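PDB 6A4M: uric acid degradation bifunctional protein PucL from Bacillus subtilis, which catalyses the oxidation of urate, the urate oxidase step of uric acid breakdown, and probably belongs to a bifunctional enzyme that also carries a decarboxylase activity. Local coordinates for residues Leu144-Ser149 against Ile153-Gln158; His93-Thr98 against Asp103-Thr108. All coordinates share one frame; numbering follows the deposited sequence.

In the fold
Along the chain interaction 2 comes first: the last turns of helix 84-98 run through a short loop into strand 104-121, and the two pack against each other. Interaction 1 follows, as the hairpin of strands 139-148 and 153-169. The centres lie about 8 Å apart, because strand 139-148 is the sheet neighbour of strand 104-121; Leu144 and Leu107 are joined there by a backbone hydrogen bond, and Arg148 reaches Leu96 O at the helix end. Helix 84-98 is thus seated against both strand 104-121 and the hairpin. The chain order, two strands, two helices, then further antiparallel strands, is consistent with the T-fold known for uricases.

Interaction 1: Leu144-Ser149 against Ile153-Gln158; sequences LKAERS and ITITEQ
Lys145 and Glu157, then Glu147 and Thr154, are the hydrogen-bonded pairs of this antiparallel hairpin, and between them a classic beta bulge places both Thr156 and Glu157 opposite Lys145. Thr154 and Glu147 bond in both directions, Glu147 N to Thr154 O at 2.8 Å and nearly straight at hydrogen (171°). At the bulge Lys145 O receives Thr156 N at 2.8 Å and, weakly, Glu157 N at 3.3 Å, while Lys145 N gives its hydrogen to Glu157 O. Leu144, Ala146, Ile153 and Ile155 form a mainly apolar face, with Arg148 and Gln158 at its ends, whose Leu144 and Ile153 touch helix 84-98. With CG anti to the backbone N (chi1 -179°), Leu144 brings CD1 to Ile155 CG2 at 3.8 Å, the two side chains crossing at about a right angle; the same methyl also touches CG of Gln158. Ile155 CD1 settles beside Ala146 CB at 3.9 Å, and Ile153 CG2, from the same strand as Ile155, approaches that CB more loosely at 4.2 Å. The opposite face is more polar. Here Thr156 CG2 lies 3.8 Å from Lys145 CD and 3.5 Å from the carboxylate oxygen Glu147 OE2, the Thr156 and Glu147 side chains crossing nearly perpendicularly. Lys145 NZ and the Glu157 carboxylate stay apart, so their opposite charges probably attract only loosely. Main-chain bonds therefore fix the register, bulge included, while the side chains give the hairpin one largely apolar face and one polar face.

Interaction 2: His93-Thr98 against Asp103-Thr108; sequences HRFLDT and DTITLT
Phe95 and Ile105 cross at about a right angle, the aromatic side chain reaching out of helix 84-98 and the isoleucine rising from strand 104-121 to meet it. Ile105 is stretched out, with CG1 anti to the backbone N (chi1 -175°) and CD1 continuing that line, which carries this end methyl to the base of the ring. CD1 lies 3.4 Å from Phe95 CD2 and 3.7 Å from Phe95 CB, and so touches the stem of the phenylalanine as well as its ring. The other branch of Ile105 serves a different partner: CG2 lies 4.1 Å from Leu96 CD1, and those two side chains meet at a slant. Leu96 spreads its second methyl the other way, CD2 coming to 4.0 Å from Asp103 O, where the chain is about to enter the strand. An alanine at Ile105 would keep neither branch and would probably open a gap between strand 104-121 and the Phe95 and Leu96 side chains, leaving the end of the helix less firmly seated on the sheet. The apolar layer extends further, as Phe95 stacks on the ring of Phe71 from helix 64-78 and Ile105 touches Ile45 on the adjoining strand. Leu96 in turn rests on Ala146 and Ile153. A pair of helices laid across one side of an antiparallel sheet, the second leading through a short loop into strand 104-121, is consistent with the T-fold found in uricases.

Interaction 1: Leu144-Ser149 against Ile153-Gln158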
# COMPACT_ATOMS: atom_id res chain seq x y z
N LEU A 144 7.39 2.68 9.49
CA LEU A 144 7.28 2.61 10.94
C LEU A 144 8.48 3.30 11.57
O LEU A 144 9.62 2.98 11.23
CB LEU A 144 7.24 1.15 11.40
CG LEU A 144 7.10 0.90 12.91
CD1 LEU A 144 5.71 1.29 13.39
CD2 LEU A 144 7.37 -0.56 13.22
N LYS A 145 8.21 4.23 12.49
CA LYS A 145 9.26 4.91 13.24
C LYS A 145 9.04 4.65 14.73
O LYS A 145 7.95 4.91 15.25
CB LYS A 145 9.25 6.41 12.94
CG LYS A 145 10.63 7.03 13.04
CD LYS A 145 10.63 8.53 13.29
CE LYS A 145 12.03 9.00 13.66
NZ LYS A 145 12.24 10.45 13.40
N ALA A 146 10.07 4.13 15.41
CA ALA A 146 10.01 3.80 16.83
C ALA A 146 11.19 4.39 17.60
O ALA A 146 12.32 4.42 17.08
CB ALA A 146 9.96 2.29 17.01
N GLU A 147 10.93 4.84 18.83
CA GLU A 147 11.94 5.48 19.68
C GLU A 147 12.06 4.80 21.04
O GLU A 147 11.15 4.09 21.47
CB GLU A 147 11.61 6.96 19.89
CG GLU A 147 12.07 7.87 18.75
CD GLU A 147 11.65 9.32 18.93
OE1 GLU A 147 11.53 9.79 20.09
OE2 GLU A 147 11.46 10.01 17.91
N ARG A 148 13.19 5.03 21.70
CA ARG A 148 13.42 4.60 23.07
C ARG A 148 13.07 5.75 24.02
O ARG A 148 13.71 6.80 23.98
CB ARG A 148 14.89 4.20 23.25
CG ARG A 148 15.21 3.52 24.57
CD ARG A 148 16.71 3.34 24.76
NE ARG A 148 17.33 2.52 23.71
CZ ARG A 148 17.22 1.19 23.60
NH1 ARG A 148 16.50 0.47 24.46
NH2 ARG A 148 17.84 0.57 22.60
N SER A 149 12.05 5.54 24.86
CA SER A 149 11.64 6.54 25.86
C SER A 149 10.73 5.92 26.95
O SER A 149 9.57 5.62 26.66
CB SER A 149 10.93 7.73 25.20
OG SER A 149 9.63 7.38 24.75
N ILE A 153 9.36 1.15 24.59
CA ILE A 153 9.47 1.51 23.18
C ILE A 153 8.17 2.20 22.74
O ILE A 153 7.08 1.66 22.94
CB ILE A 153 9.75 0.26 22.30
CG1 ILE A 153 11.12 -0.33 22.66
CG2 ILE A 153 9.69 0.60 20.81
CD1 ILE A 153 11.29 -1.80 22.29
N THR A 154 8.31 3.39 22.16
CA THR A 154 7.17 4.19 21.70
C THR A 154 7.19 4.33 20.17
O THR A 154 8.26 4.50 19.58
CB THR A 154 7.12 5.59 22.37
OG1 THR A 154 5.98 6.32 21.90
CG2 THR A 154 8.38 6.43 22.11
N ILE A 155 6.02 4.23 19.55
CA ILE A 155 5.86 4.40 18.11
C ILE A 155 5.61 5.88 17.82
O ILE A 155 4.59 6.43 18.23
CB ILE A 155 4.69 3.55 17.55
CG1 ILE A 155 4.85 2.07 17.91
CG2 ILE A 155 4.54 3.74 16.04
CD1 ILE A 155 6.14 1.43 17.44
N THR A 156 6.53 6.51 17.09
CA THR A 156 6.46 7.96 16.79
C THR A 156 5.68 8.24 15.50
O THR A 156 4.95 9.23 15.41
CB THR A 156 7.85 8.70 16.79
OG1 THR A 156 7.89 9.66 15.72
CG2 THR A 156 9.05 7.77 16.63
N GLU A 157 5.86 7.37 14.50
CA GLU A 157 5.10 7.44 13.26
C GLU A 157 4.78 6.04 12.76
O GLU A 157 5.58 5.11 12.92
CB GLU A 157 5.90 8.21 12.19
CG GLU A 157 5.11 8.49 10.92
CD GLU A 157 5.87 9.36 9.93
OE1 GLU A 157 7.12 9.32 9.91
OE2 GLU A 157 5.20 10.08 9.15
N GLN A 158 3.60 5.90 12.16
CA GLN A 158 3.21 4.66 11.50
C GLN A 158 2.11 4.93 10.48
O GLN A 158 1.07 5.49 10.82
CB GLN A 158 2.70 3.63 12.51
CG GLN A 158 2.43 2.26 11.90
CD GLN A 158 1.36 1.47 12.61
OE1 GLN A 158 1.60 0.35 13.07
NE2 GLN A 158 0.16 2.04 12.73

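Interaction 2: His93-Thr98 against Asp103-Thr108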
# COMPACT_ATOMS: atom_id res chain seq x y z
N HIS A 93 11.12 -3.56 17.14
CA HIS A 93 11.23 -3.98 18.54
C HIS A 93 12.52 -4.77 18.82
O HIS A 93 13.24 -4.46 19.78
CB HIS A 93 10.01 -4.80 18.98
CG HIS A 93 8.89 -3.97 19.52
ND1 HIS A 93 8.56 -3.96 20.86
CD2 HIS A 93 8.03 -3.12 18.91
CE1 HIS A 93 7.54 -3.14 21.05
NE2 HIS A 93 7.20 -2.62 19.88
N ARG A 94 12.80 -5.76 17.98
CA ARG A 94 13.97 -6.62 18.15
C ARG A 94 15.30 -5.88 17.95
O ARG A 94 16.29 -6.23 18.60
CB ARG A 94 13.90 -7.86 17.25
CG ARG A 94 12.70 -8.79 17.48
CD ARG A 94 12.40 -9.05 18.95
NE ARG A 94 13.58 -9.56 19.65
CZ ARG A 94 13.82 -9.46 20.96
NH1 ARG A 94 12.95 -8.87 21.79
NH2 ARG A 94 14.94 -9.97 21.45
N PHE A 95 15.33 -4.89 17.06
CA PHE A 95 16.51 -4.02 16.90
C PHE A 95 16.79 -3.21 18.17
O PHE A 95 17.92 -3.17 18.65
CB PHE A 95 16.35 -3.05 15.71
CG PHE A 95 17.02 -3.50 14.44
CD1 PHE A 95 18.39 -3.74 14.40
CD2 PHE A 95 16.29 -3.65 13.26
CE1 PHE A 95 19.02 -4.14 13.23
CE2 PHE A 95 16.91 -4.05 12.08
CZ PHE A 95 18.28 -4.30 12.07
N LEU A 96 15.75 -2.56 18.69
CA LEU A 96 15.88 -1.75 19.91
C LEU A 96 16.20 -2.60 21.15
O LEU A 96 16.99 -2.18 21.99
CB LEU A 96 14.61 -0.92 20.14
CG LEU A 96 14.33 0.16 19.09
CD1 LEU A 96 12.89 0.65 19.18
CD2 LEU A 96 15.30 1.33 19.23
N ASP A 97 15.60 -3.79 21.25
CA ASP A 97 15.84 -4.69 22.38
C ASP A 97 17.22 -5.36 22.39
O ASP A 97 17.71 -5.72 23.47
CB ASP A 97 14.75 -5.77 22.47
CG ASP A 97 13.40 -5.22 22.92
OD1 ASP A 97 13.34 -4.11 23.50
OD2 ASP A 97 12.38 -5.91 22.72
N THR A 98 17.85 -5.53 21.22
CA THR A 98 19.17 -6.21 21.14
C THR A 98 20.38 -5.29 20.88
O THR A 98 21.52 -5.75 21.00
CB THR A 98 19.16 -7.34 20.09
OG1 THR A 98 18.90 -6.82 18.78
CG2 THR A 98 18.10 -8.39 20.44
N ASP A 103 18.95 4.47 19.66
CA ASP A 103 17.83 5.20 20.28
C ASP A 103 16.61 5.32 19.36
O ASP A 103 15.47 5.24 19.83
CB ASP A 103 18.29 6.60 20.72
CG ASP A 103 19.42 6.55 21.74
OD1 ASP A 103 19.47 5.62 22.57
OD2 ASP A 103 20.28 7.46 21.71
N THR A 104 16.84 5.54 18.06
CA THR A 104 15.78 5.71 17.07
C THR A 104 15.94 4.69 15.94
O THR A 104 17.06 4.27 15.62
CB THR A 104 15.82 7.13 16.46
OG1 THR A 104 15.97 8.09 17.51
CG2 THR A 104 14.54 7.44 15.69
N ILE A 105 14.81 4.29 15.34
CA ILE A 105 14.81 3.45 14.14
C ILE A 105 13.64 3.81 13.23
O ILE A 105 12.51 3.95 13.69
CB ILE A 105 14.81 1.93 14.48
CG1 ILE A 105 14.93 1.09 13.20
CG2 ILE A 105 13.56 1.53 15.26
CD1 ILE A 105 15.33 -0.35 13.45
N THR A 106 13.93 3.98 11.94
CA THR A 106 12.90 4.18 10.92
C THR A 106 13.00 3.03 9.93
O THR A 106 14.05 2.83 9.31
CB THR A 106 13.09 5.52 10.16
OG1 THR A 106 13.28 6.58 11.10
CG2 THR A 106 11.88 5.83 9.29
N LEU A 107 11.91 2.27 9.80
CA LEU A 107 11.83 1.17 8.85
C LEU A 107 10.81 1.47 7.75
O LEU A 107 9.72 1.95 8.04
CB LEU A 107 11.44 -0.12 9.57
CG LEU A 107 12.59 -0.79 10.31
CD1 LEU A 107 12.08 -1.65 11.45
CD2 LEU A 107 13.46 -1.61 9.37
N THR A 108 11.20 1.19 6.51
CA THR A 108 10.33 1.31 5.35
C THR A 108 10.26 -0.05 4.68
O THR A 108 11.29 -0.68 4.47
CB THR A 108 10.91 2.32 4.35
OG1 THR A 108 11.11 3.58 5.00
CG2 THR A 108 9.98 2.52 3.16